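Local coordinates for protein N-acetylglucosamine-specific lectin (Saxidomus purpuratus, PDB 6A7T) that binds N-acetylglucosamine through a C-type lectin domain whose carbohydrate recognition does not depend on calcium, at residues Ser82-Gly90 and His140-Ile151; His97-Gly105 and Pro118-Asp126. One frame throughout, in Å; residues are numbered along the deposited sequence.

Contact 1 joins the two antiparallel sheets of the C-type lectin domain by a single bridge between strands 86-94 and 148-154, whereas contact 2 lies at an edge of one of them, on the outer strand 99-102, where Pro118-Asp126 wraps round Tyr100. Their centres are 14 Å apart, and contact 2 is nested in the chain loop that contact 1 closes. The disulfide Cys143 SG-Cys124 SG (2.0 Å) ties them together, and Gly90 O lies 2.8 Å from Ile103 N, a probable hydrogen bond. Both border the sugar-binding region: His140 of contact 1 binds N-acetylglucosamine, and Asp119 of contact 2 belongs to a second calcium site, neither ligand being bound to this chain.

Contact 1: Ser82-Gly90 and His140-Ile151; sequences SAFHYYWIG and HQDCVNTKGPSI
The junction of the two sheets in the C-type lectin domain is made here, where Trp88 and Ser150 form a lone beta bridge. Trp88 N donates to Pro149 O (2.9 Å), and Ile151 N returns a bond to Trp88 O (3.2 Å). The two short strand segments run at 49° to each other, so the pairing stops after this one bridge.

Pro149 is the wedge of the interface. Its CG lies over one face of the Phe84 ring, 4.0 Å from the centroid, and likewise over a face of the Tyr87 ring, 3.9 Å from that centroid; both are CH-pi contacts. Ile151 CD1 continues this apolar surface against Tyr87 CB.

On the other flank, the indole of Trp88 lies across Thr146, with Thr146 O at its edge and a weak bond from NE1. NE1 has another weak acceptor in Arg46 O. Tyr86 sets CE2 over the rim of one indole face, edge on; with CG between the backbone N and the carbonyl carbon (chi1 68°), its ring reaches Lys147, where OH makes a weak bond to O.

His140, a residue of the N-acetylglucosamine site, brings CD2 to 3.7 Å from Trp88 CH2 at the indole edge. Its NE2 donates to Thr146 OG1 (2.8 Å), which in turn donates to Asp142 OD2; this relay of bonds fixes the rotation of the imidazole. Asp142 OD1 accepts from Val144 N, an Asx turn, and from Asn145 N, an Asx motif, both from one face of the carboxylate, shaping the loop leading into the inter-sheet bridge of this lectin fold.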
loop_
_atom_site.group_PDB
_atom_site.type_symbol
_atom_site.label_atom_id
_atom_site.label_comp_id
_atom_site.label_asym_id
_atom_site.label_seq_id
_atom_site.Cartn_x
_atom_site.Cartn_y
_atom_site.Cartn_z
ATOM N N SER A 82 2.797 -9.423 -23.625
ATOM C CA SER A 82 1.966 -9.335 -24.849
ATOM C C SER A 82 1.282 -10.669 -25.207
ATOM O O SER A 82 0.716 -10.771 -26.267
ATOM C CB SER A 82 2.774 -8.811 -26.012
ATOM O OG SER A 82 3.822 -9.724 -26.294
ATOM N N ALA A 83 1.281 -11.666 -24.323
ATOM C CA ALA A 83 0.532 -12.917 -24.562
ATOM C C ALA A 83 -0.971 -12.666 -24.448
ATOM O O ALA A 83 -1.776 -13.261 -25.153
ATOM C CB ALA A 83 0.926 -13.979 -23.581
ATOM N N PHE A 84 -1.345 -11.827 -23.475
ATOM C CA PHE A 84 -2.754 -11.595 -23.165
ATOM C C PHE A 84 -3.144 -10.156 -23.472
ATOM O O PHE A 84 -2.397 -9.230 -23.169
ATOM C CB PHE A 84 -3.020 -11.866 -21.682
ATOM C CG PHE A 84 -2.759 -13.288 -21.289
ATOM C CD1 PHE A 84 -3.545 -14.317 -21.772
ATOM C CD2 PHE A 84 -1.676 -13.600 -20.497
ATOM C CE1 PHE A 84 -3.304 -15.631 -21.430
ATOM C CE2 PHE A 84 -1.394 -14.917 -20.195
ATOM C CZ PHE A 84 -2.207 -15.930 -20.656
ATOM N N HIS A 85 -4.366 -9.972 -24.013
ATOM C CA HIS A 85 -4.855 -8.652 -24.394
ATOM C C HIS A 85 -5.981 -8.168 -23.469
ATOM O O HIS A 85 -6.462 -7.079 -23.630
ATOM C CB HIS A 85 -5.338 -8.653 -25.874
ATOM C CG HIS A 85 -4.339 -9.277 -26.803
ATOM N ND1 HIS A 85 -3.009 -8.855 -26.855
ATOM C CD2 HIS A 85 -4.449 -10.295 -27.694
ATOM C CE1 HIS A 85 -2.342 -9.596 -27.719
ATOM N NE2 HIS A 85 -3.204 -10.473 -28.275
ATOM N N TYR A 86 -6.427 -9.016 -22.532
ATOM C CA TYR A 86 -7.405 -8.578 -21.530
ATOM C C TYR A 86 -7.230 -9.428 -20.273
ATOM O O TYR A 86 -6.756 -10.544 -20.345
ATOM C CB TYR A 86 -8.851 -8.695 -22.027
ATOM C CG TYR A 86 -9.382 -10.090 -22.245
ATOM C CD1 TYR A 86 -9.140 -10.816 -23.401
ATOM C CD2 TYR A 86 -10.205 -10.673 -21.301
ATOM C CE1 TYR A 86 -9.645 -12.101 -23.577
ATOM C CE2 TYR A 86 -10.721 -11.944 -21.470
ATOM C CZ TYR A 86 -10.447 -12.669 -22.609
ATOM O OH TYR A 86 -10.995 -13.929 -22.694
ATOM N N TYR A 87 -7.587 -8.824 -19.135
ATOM C CA TYR A 87 -7.589 -9.481 -17.823
ATOM C C TYR A 87 -8.911 -9.149 -17.138
ATOM O O TYR A 87 -9.239 -7.997 -17.039
ATOM C CB TYR A 87 -6.445 -8.973 -16.943
ATOM C CG TYR A 87 -5.059 -9.406 -17.333
ATOM C CD1 TYR A 87 -4.407 -8.803 -18.388
ATOM C CD2 TYR A 87 -4.381 -10.373 -16.616
ATOM C CE1 TYR A 87 -3.108 -9.153 -18.734
ATOM C CE2 TYR A 87 -3.086 -10.743 -16.953
ATOM C CZ TYR A 87 -2.448 -10.130 -18.021
ATOM O OH TYR A 87 -1.176 -10.502 -18.413
ATOM N N TRP A 88 -9.552 -10.160 -16.548
ATOM C CA TRP A 88 -10.751 -9.891 -15.720
ATOM C C TRP A 88 -10.404 -9.145 -14.437
ATOM O O TRP A 88 -9.389 -9.482 -13.774
ATOM C CB TRP A 88 -11.462 -11.203 -15.355
ATOM C CG TRP A 88 -12.037 -11.920 -16.540
ATOM C CD1 TRP A 88 -11.787 -13.201 -16.881
ATOM C CD2 TRP A 88 -12.899 -11.396 -17.573
ATOM N NE1 TRP A 88 -12.484 -13.553 -18.005
ATOM C CE2 TRP A 88 -13.142 -12.463 -18.463
ATOM C CE3 TRP A 88 -13.500 -10.155 -17.810
ATOM C CZ2 TRP A 88 -13.985 -12.347 -19.571
ATOM C CZ3 TRP A 88 -14.323 -10.033 -18.914
ATOM C CH2 TRP A 88 -14.538 -11.114 -19.775
ATOM N N ILE A 89 -11.296 -8.227 -14.036
ATOM C CA ILE A 89 -11.176 -7.483 -12.785
ATOM C C ILE A 89 -12.526 -7.503 -12.053
ATOM O O ILE A 89 -13.498 -7.980 -12.571
ATOM C CB ILE A 89 -10.657 -6.056 -12.990
ATOM C CG1 ILE A 89 -11.621 -5.189 -13.815
ATOM C CG2 ILE A 89 -9.283 -6.104 -13.617
ATOM C CD1 ILE A 89 -11.204 -3.724 -13.930
ATOM N N GLY A 90 -12.491 -7.032 -10.840
ATOM C CA GLY A 90 -13.578 -7.172 -9.857
ATOM C C GLY A 90 -14.627 -6.084 -9.997
ATOM O O GLY A 90 -15.014 -5.483 -8.990
ATOM N N HIS A 140 -17.806 -6.621 -20.995
ATOM C CA HIS A 140 -18.033 -7.789 -21.768
ATOM C C HIS A 140 -19.317 -8.441 -21.232
ATOM O O HIS A 140 -19.465 -8.598 -20.024
ATOM C CB HIS A 140 -16.860 -8.791 -21.685
ATOM C CG HIS A 140 -17.009 -9.983 -22.565
ATOM N ND1 HIS A 140 -16.873 -9.891 -23.951
ATOM C CD2 HIS A 140 -17.181 -11.306 -22.310
ATOM C CE1 HIS A 140 -16.979 -11.090 -24.484
ATOM N NE2 HIS A 140 -17.203 -11.977 -23.507
ATOM N N GLN A 141 -20.216 -8.836 -22.134
ATOM C CA GLN A 141 -21.555 -9.241 -21.680
ATOM C C GLN A 141 -21.644 -10.753 -21.393
ATOM O O GLN A 141 -22.696 -11.238 -20.950
ATOM C CB GLN A 141 -22.563 -8.675 -22.689
ATOM C CG GLN A 141 -23.008 -7.263 -22.318
ATOM C CD GLN A 141 -21.953 -6.196 -22.485
ATOM O OE1 GLN A 141 -21.171 -6.214 -23.420
ATOM N NE2 GLN A 141 -21.961 -5.207 -21.616
ATOM N N ASP A 142 -20.579 -11.524 -21.573
ATOM C CA ASP A 142 -20.588 -12.898 -21.185
ATOM C C ASP A 142 -19.666 -13.121 -19.977
ATOM O O ASP A 142 -18.463 -13.256 -20.118
ATOM C CB ASP A 142 -20.155 -13.812 -22.321
ATOM C CG ASP A 142 -19.968 -15.252 -21.903
ATOM O OD1 ASP A 142 -20.542 -15.673 -20.833
ATOM O OD2 ASP A 142 -19.222 -15.944 -22.617
ATOM N N CYS A 143 -20.297 -13.201 -18.811
ATOM C CA CYS A 143 -19.558 -13.270 -17.520
ATOM C C CYS A 143 -19.292 -14.716 -17.123
ATOM O O CYS A 143 -18.757 -14.955 -16.020
ATOM C CB CYS A 143 -20.325 -12.516 -16.451
ATOM S SG CYS A 143 -20.396 -10.751 -16.843
ATOM N N VAL A 144 -19.599 -15.685 -17.996
ATOM C CA VAL A 144 -19.499 -17.067 -17.674
ATOM C C VAL A 144 -18.491 -17.781 -18.576
ATOM O O VAL A 144 -17.622 -18.495 -18.101
ATOM C CB VAL A 144 -20.887 -17.744 -17.682
ATOM C CG1 VAL A 144 -20.783 -19.198 -17.302
ATOM C CG2 VAL A 144 -21.858 -17.020 -16.751
ATOM N N ASN A 145 -18.672 -17.669 -19.901
ATOM C CA ASN A 145 -18.025 -18.589 -20.819
ATOM C C ASN A 145 -16.909 -17.952 -21.659
ATOM O O ASN A 145 -16.472 -18.574 -22.663
ATOM C CB ASN A 145 -19.091 -19.223 -21.727
ATOM C CG ASN A 145 -20.033 -20.088 -20.926
ATOM O OD1 ASN A 145 -21.252 -19.865 -20.951
ATOM N ND2 ASN A 145 -19.489 -21.023 -20.169
ATOM N N THR A 146 -16.439 -16.761 -21.311
ATOM C CA THR A 146 -15.314 -16.146 -21.991
ATOM C C THR A 146 -14.101 -16.218 -21.071
ATOM O O THR A 146 -14.088 -15.590 -20.014
ATOM C CB THR A 146 -15.627 -14.727 -22.427
ATOM O OG1 THR A 146 -16.831 -14.750 -23.208
ATOM C CG2 THR A 146 -14.469 -14.081 -23.163
ATOM N N LYS A 147 -13.101 -16.985 -21.493
ATOM C CA LYS A 147 -12.058 -17.458 -20.577
ATOM C C LYS A 147 -10.831 -16.587 -20.774
ATOM O O LYS A 147 -10.289 -16.602 -21.846
ATOM C CB LYS A 147 -11.682 -18.924 -20.817
ATOM C CG LYS A 147 -12.743 -19.938 -20.412
ATOM C CD LYS A 147 -12.256 -21.374 -20.560
ATOM C CE LYS A 147 -13.339 -22.391 -20.347
ATOM N NZ LYS A 147 -12.860 -23.746 -20.690
ATOM N N GLY A 148 -10.385 -15.892 -19.713
ATOM C CA GLY A 148 -9.196 -15.098 -19.770
ATOM C C GLY A 148 -8.459 -15.125 -18.433
ATOM O O GLY A 148 -8.979 -15.671 -17.448
ATOM N N PRO A 149 -7.271 -14.496 -18.385
ATOM C CA PRO A 149 -6.496 -14.390 -17.142
ATOM C C PRO A 149 -7.251 -13.384 -16.261
ATOM O O PRO A 149 -8.167 -12.708 -16.711
ATOM C CB PRO A 149 -5.108 -13.917 -17.640
ATOM C CG PRO A 149 -5.459 -13.040 -18.792
ATOM C CD PRO A 149 -6.633 -13.725 -19.472
ATOM N N SER A 150 -6.775 -13.222 -15.043
ATOM C CA SER A 150 -7.489 -12.360 -14.065
ATOM C C SER A 150 -6.478 -11.824 -13.064
ATOM O O SER A 150 -5.334 -12.283 -13.039
ATOM C CB SER A 150 -8.599 -13.114 -13.386
ATOM O OG SER A 150 -8.149 -14.232 -12.622
ATOM N N ILE A 151 -6.926 -10.839 -12.307
ATOM C CA ILE A 151 -6.075 -10.168 -11.291
ATOM C C ILE A 151 -6.771 -10.254 -9.931
ATOM O O ILE A 151 -7.885 -9.768 -9.781
ATOM C CB ILE A 151 -5.763 -8.710 -11.666
ATOM C CG1 ILE A 151 -5.160 -8.620 -13.068
ATOM C CG2 ILE A 151 -4.837 -8.089 -10.640
ATOM C CD1 ILE A 151 -5.208 -7.267 -13.717
#

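Contact 2: His97-Gly105 and Pro118-Asp126; sequences HSEYRWIDG and PDADEGCMD
Pro118, which follows a cis peptide bond, begins the contact by setting CB 3.5 Å from Tyr100 CE2, and the pyrrolidine lies alongside the ring, running the other way. The cis proline in the long loop before strand 124-130 is a familiar feature of C-type lectin domains. Asp119, a ligand of the second calcium site of this protein, to which no calcium is bound in this chain, points away from Tyr100, while its backbone N is hydrogen-bonded to Asp139 OD1.

At Ala120 the carbonyl turns inward and accepts a short bond from Tyr100 OH, 2.6 Å to Ala120 O. The phenol reaches it because CG stands opposite its own carbonyl carbon (chi1 -69°), sending the ring across to the loop. The oxygen lies at the ring edge, in plane, and the donor approaches 23° out of the carbonyl plane. Asp121 and Glu122 carry the chain round the hydroxyl, and Gly123 N comes back to donate weakly to Tyr100 OH (3.0 Å). The phenol oxygen thus both gives and receives, pinning two points of the loop. The chain passes close to the hydroxyl at Gly123, whose O also lies 3.3 Å from Tyr100 CE1.

Cys124 turns away to its disulfide partner Cys143. Met125 points back, with CG 4.0 Å from Tyr100 CD1. The bend at chi3 (61°) carries CE to 4.2 Å from Trp102 CH2, and SD makes oblique Met-aromatic contacts with both rings.

Strand 86-94 runs between 99-102 and 124-130 in the sheet, with 136-140 beyond. Around this pair of segments, Trp93 of strand 86-94 and Trp113 meet Tyr100 edge-to-face, and Trp137 of strand 136-140 meets Trp102 likewise, while Trp48 of helix 48-57 touches Cys124 and Ile103.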
loop_
_atom_site.group_PDB
_atom_site.type_symbol
_atom_site.label_atom_id
_atom_site.label_comp_id
_atom_site.label_asym_id
_atom_site.label_seq_id
_atom_site.Cartn_x
_atom_site.Cartn_y
_atom_site.Cartn_z
ATOM N N HIS A 97 -28.501 -1.168 -8.305
ATOM C CA HIS A 97 -28.034 0.189 -8.524
ATOM C C HIS A 97 -28.215 0.593 -9.987
ATOM O O HIS A 97 -28.313 1.802 -10.282
ATOM C CB HIS A 97 -26.556 0.363 -8.177
ATOM C CG HIS A 97 -26.243 0.436 -6.741
ATOM N ND1 HIS A 97 -26.633 1.477 -5.936
ATOM C CD2 HIS A 97 -25.488 -0.387 -5.986
ATOM C CE1 HIS A 97 -26.145 1.276 -4.736
ATOM N NE2 HIS A 97 -25.446 0.141 -4.751
ATOM N N SER A 98 -28.267 -0.392 -10.889
ATOM C CA SER A 98 -28.380 -0.188 -12.337
ATOM C C SER A 98 -27.137 0.559 -12.846
ATOM O O SER A 98 -27.204 1.549 -13.578
ATOM C CB SER A 98 -29.679 0.526 -12.702
ATOM O OG SER A 98 -30.332 -0.064 -13.834
ATOM N N GLU A 99 -25.969 0.066 -12.451
ATOM C CA GLU A 99 -24.750 0.573 -12.952
ATOM C C GLU A 99 -23.633 -0.400 -12.620
ATOM O O GLU A 99 -23.822 -1.270 -11.840
ATOM C CB GLU A 99 -24.416 1.917 -12.319
ATOM C CG GLU A 99 -24.147 1.915 -10.850
ATOM C CD GLU A 99 -24.136 3.308 -10.252
ATOM O OE1 GLU A 99 -24.601 4.234 -10.949
ATOM O OE2 GLU A 99 -23.617 3.487 -9.139
ATOM N N TYR A 100 -22.454 -0.141 -13.169
ATOM C CA TYR A 100 -21.285 -0.900 -12.793
ATOM C C TYR A 100 -20.818 -0.499 -11.380
ATOM O O TYR A 100 -20.698 0.673 -10.980
ATOM C CB TYR A 100 -20.209 -0.786 -13.901
ATOM C CG TYR A 100 -20.579 -1.478 -15.180
ATOM C CD1 TYR A 100 -20.296 -2.819 -15.391
ATOM C CD2 TYR A 100 -21.216 -0.797 -16.218
ATOM C CE1 TYR A 100 -20.645 -3.485 -16.547
ATOM C CE2 TYR A 100 -21.581 -1.445 -17.380
ATOM C CZ TYR A 100 -21.345 -2.803 -17.540
ATOM O OH TYR A 100 -21.713 -3.529 -18.618
ATOM N N ARG A 101 -20.483 -1.526 -10.581
ATOM C CA ARG A 101 -19.966 -1.418 -9.242
ATOM C C ARG A 101 -18.804 -2.421 -9.065
ATOM O O ARG A 101 -18.750 -3.444 -9.738
ATOM C CB ARG A 101 -21.049 -1.758 -8.208
ATOM C CG ARG A 101 -22.321 -0.924 -8.304
ATOM C CD ARG A 101 -22.126 0.513 -7.907
ATOM N NE ARG A 101 -21.958 0.693 -6.474
ATOM C CZ ARG A 101 -22.522 1.668 -5.753
ATOM N NH1 ARG A 101 -23.164 2.636 -6.375
ATOM N NH2 ARG A 101 -22.436 1.644 -4.424
ATOM N N TRP A 102 -17.909 -2.096 -8.156
ATOM C CA TRP A 102 -16.905 -3.061 -7.731
ATOM C C TRP A 102 -17.602 -4.188 -6.984
ATOM O O TRP A 102 -18.660 -4.003 -6.428
ATOM C CB TRP A 102 -15.827 -2.410 -6.870
ATOM C CG TRP A 102 -15.067 -1.357 -7.608
ATOM C CD1 TRP A 102 -14.973 -0.036 -7.284
ATOM C CD2 TRP A 102 -14.279 -1.527 -8.791
ATOM N NE1 TRP A 102 -14.187 0.646 -8.181
ATOM C CE2 TRP A 102 -13.771 -0.245 -9.129
ATOM C CE3 TRP A 102 -13.981 -2.623 -9.615
ATOM C CZ2 TRP A 102 -12.950 -0.060 -10.236
ATOM C CZ3 TRP A 102 -13.212 -2.424 -10.735
ATOM C CH2 TRP A 102 -12.719 -1.145 -11.046
ATOM N N ILE A 103 -16.957 -5.351 -6.953
ATOM C CA ILE A 103 -17.637 -6.542 -6.408
ATOM C C ILE A 103 -17.797 -6.488 -4.883
ATOM O O ILE A 103 -18.589 -7.274 -4.368
ATOM C CB ILE A 103 -16.938 -7.835 -6.832
ATOM C CG1 ILE A 103 -15.477 -7.826 -6.408
ATOM C CG2 ILE A 103 -17.180 -8.109 -8.314
ATOM C CD1 ILE A 103 -14.841 -9.205 -6.439
ATOM N N ASP A 104 -17.118 -5.581 -4.183
ATOM C CA ASP A 104 -17.457 -5.306 -2.770
ATOM C C ASP A 104 -18.705 -4.420 -2.617
ATOM O O ASP A 104 -19.041 -4.027 -1.460
ATOM C CB ASP A 104 -16.325 -4.628 -2.008
ATOM C CG ASP A 104 -15.847 -3.296 -2.564
ATOM O OD1 ASP A 104 -16.427 -2.795 -3.529
ATOM O OD2 ASP A 104 -14.855 -2.780 -2.010
ATOM N N GLY A 105 -19.341 -4.071 -3.728
ATOM C CA GLY A 105 -20.559 -3.253 -3.772
ATOM C C GLY A 105 -20.313 -1.756 -3.974
ATOM O O GLY A 105 -21.304 -0.998 -4.238
ATOM N N PRO A 118 -18.532 2.217 -20.494
ATOM C CA PRO A 118 -19.068 0.984 -21.023
ATOM C C PRO A 118 -19.999 1.109 -22.239
ATOM O O PRO A 118 -20.823 2.011 -22.326
ATOM C CB PRO A 118 -19.875 0.433 -19.838
ATOM C CG PRO A 118 -20.278 1.682 -19.068
ATOM C CD PRO A 118 -19.121 2.661 -19.247
ATOM N N ASP A 119 -19.879 0.189 -23.177
ATOM C CA ASP A 119 -20.713 0.224 -24.345
ATOM C C ASP A 119 -22.157 -0.211 -24.022
ATOM O O ASP A 119 -23.136 0.230 -24.657
ATOM C CB ASP A 119 -20.139 -0.682 -25.416
ATOM C CG ASP A 119 -21.027 -0.686 -26.637
ATOM O OD1 ASP A 119 -21.127 0.378 -27.259
ATOM O OD2 ASP A 119 -21.629 -1.744 -26.925
ATOM N N ALA A 120 -22.317 -1.111 -23.053
ATOM C CA ALA A 120 -23.630 -1.760 -22.783
ATOM C C ALA A 120 -23.737 -2.119 -21.287
ATOM O O ALA A 120 -22.750 -2.163 -20.554
ATOM C CB ALA A 120 -23.819 -2.971 -23.649
ATOM N N ASP A 121 -24.981 -2.271 -20.824
ATOM C CA ASP A 121 -25.252 -2.692 -19.449
ATOM C C ASP A 121 -24.979 -4.186 -19.320
ATOM O O ASP A 121 -24.754 -4.875 -20.287
ATOM C CB ASP A 121 -26.720 -2.393 -19.085
ATOM C CG ASP A 121 -27.148 -0.931 -19.153
ATOM O OD1 ASP A 121 -26.288 -0.031 -19.173
ATOM O OD2 ASP A 121 -28.384 -0.696 -19.141
ATOM N N GLU A 122 -25.054 -4.685 -18.062
ATOM C CA GLU A 122 -25.246 -6.100 -17.763
ATOM C C GLU A 122 -23.983 -6.903 -18.073
ATOM O O GLU A 122 -24.044 -8.073 -18.351
ATOM C CB GLU A 122 -26.449 -6.664 -18.518
ATOM C CG GLU A 122 -27.716 -5.895 -18.167
ATOM C CD GLU A 122 -29.020 -6.626 -18.436
ATOM O OE1 GLU A 122 -29.011 -7.618 -19.196
ATOM O OE2 GLU A 122 -30.023 -6.207 -17.827
ATOM N N GLY A 123 -22.847 -6.249 -17.952
ATOM C CA GLY A 123 -21.604 -6.951 -18.225
ATOM C C GLY A 123 -20.686 -7.109 -17.027
ATOM O O GLY A 123 -21.007 -6.739 -15.889
ATOM N N CYS A 124 -19.504 -7.669 -17.317
ATOM C CA CYS A 124 -18.409 -7.714 -16.348
ATOM C C CYS A 124 -17.204 -6.992 -16.938
ATOM O O CYS A 124 -17.134 -6.856 -18.144
ATOM C CB CYS A 124 -18.065 -9.151 -16.011
ATOM S SG CYS A 124 -19.457 -9.993 -15.222
ATOM N N MET A 125 -16.288 -6.566 -16.070
ATOM C CA MET A 125 -15.220 -5.675 -16.506
ATOM C C MET A 125 -13.882 -6.406 -16.652
ATOM O O MET A 125 -13.546 -7.335 -15.909
ATOM C CB MET A 125 -15.054 -4.496 -15.560
ATOM C CG MET A 125 -16.340 -3.626 -15.404
ATOM S SD MET A 125 -16.331 -2.441 -14.116
ATOM C CE MET A 125 -14.931 -1.440 -14.643
ATOM N N ASP A 126 -13.116 -5.883 -17.599
ATOM C CA ASP A 126 -11.719 -6.246 -17.808
ATOM C C ASP A 126 -10.872 -4.987 -18.013
ATOM O O ASP A 126 -11.389 -3.906 -18.184
ATOM C CB ASP A 126 -11.589 -7.251 -18.946
ATOM C CG ASP A 126 -12.008 -6.802 -20.335
ATOM O OD1 ASP A 126 -12.087 -5.596 -20.548
ATOM O OD2 ASP A 126 -12.163 -7.705 -21.183
#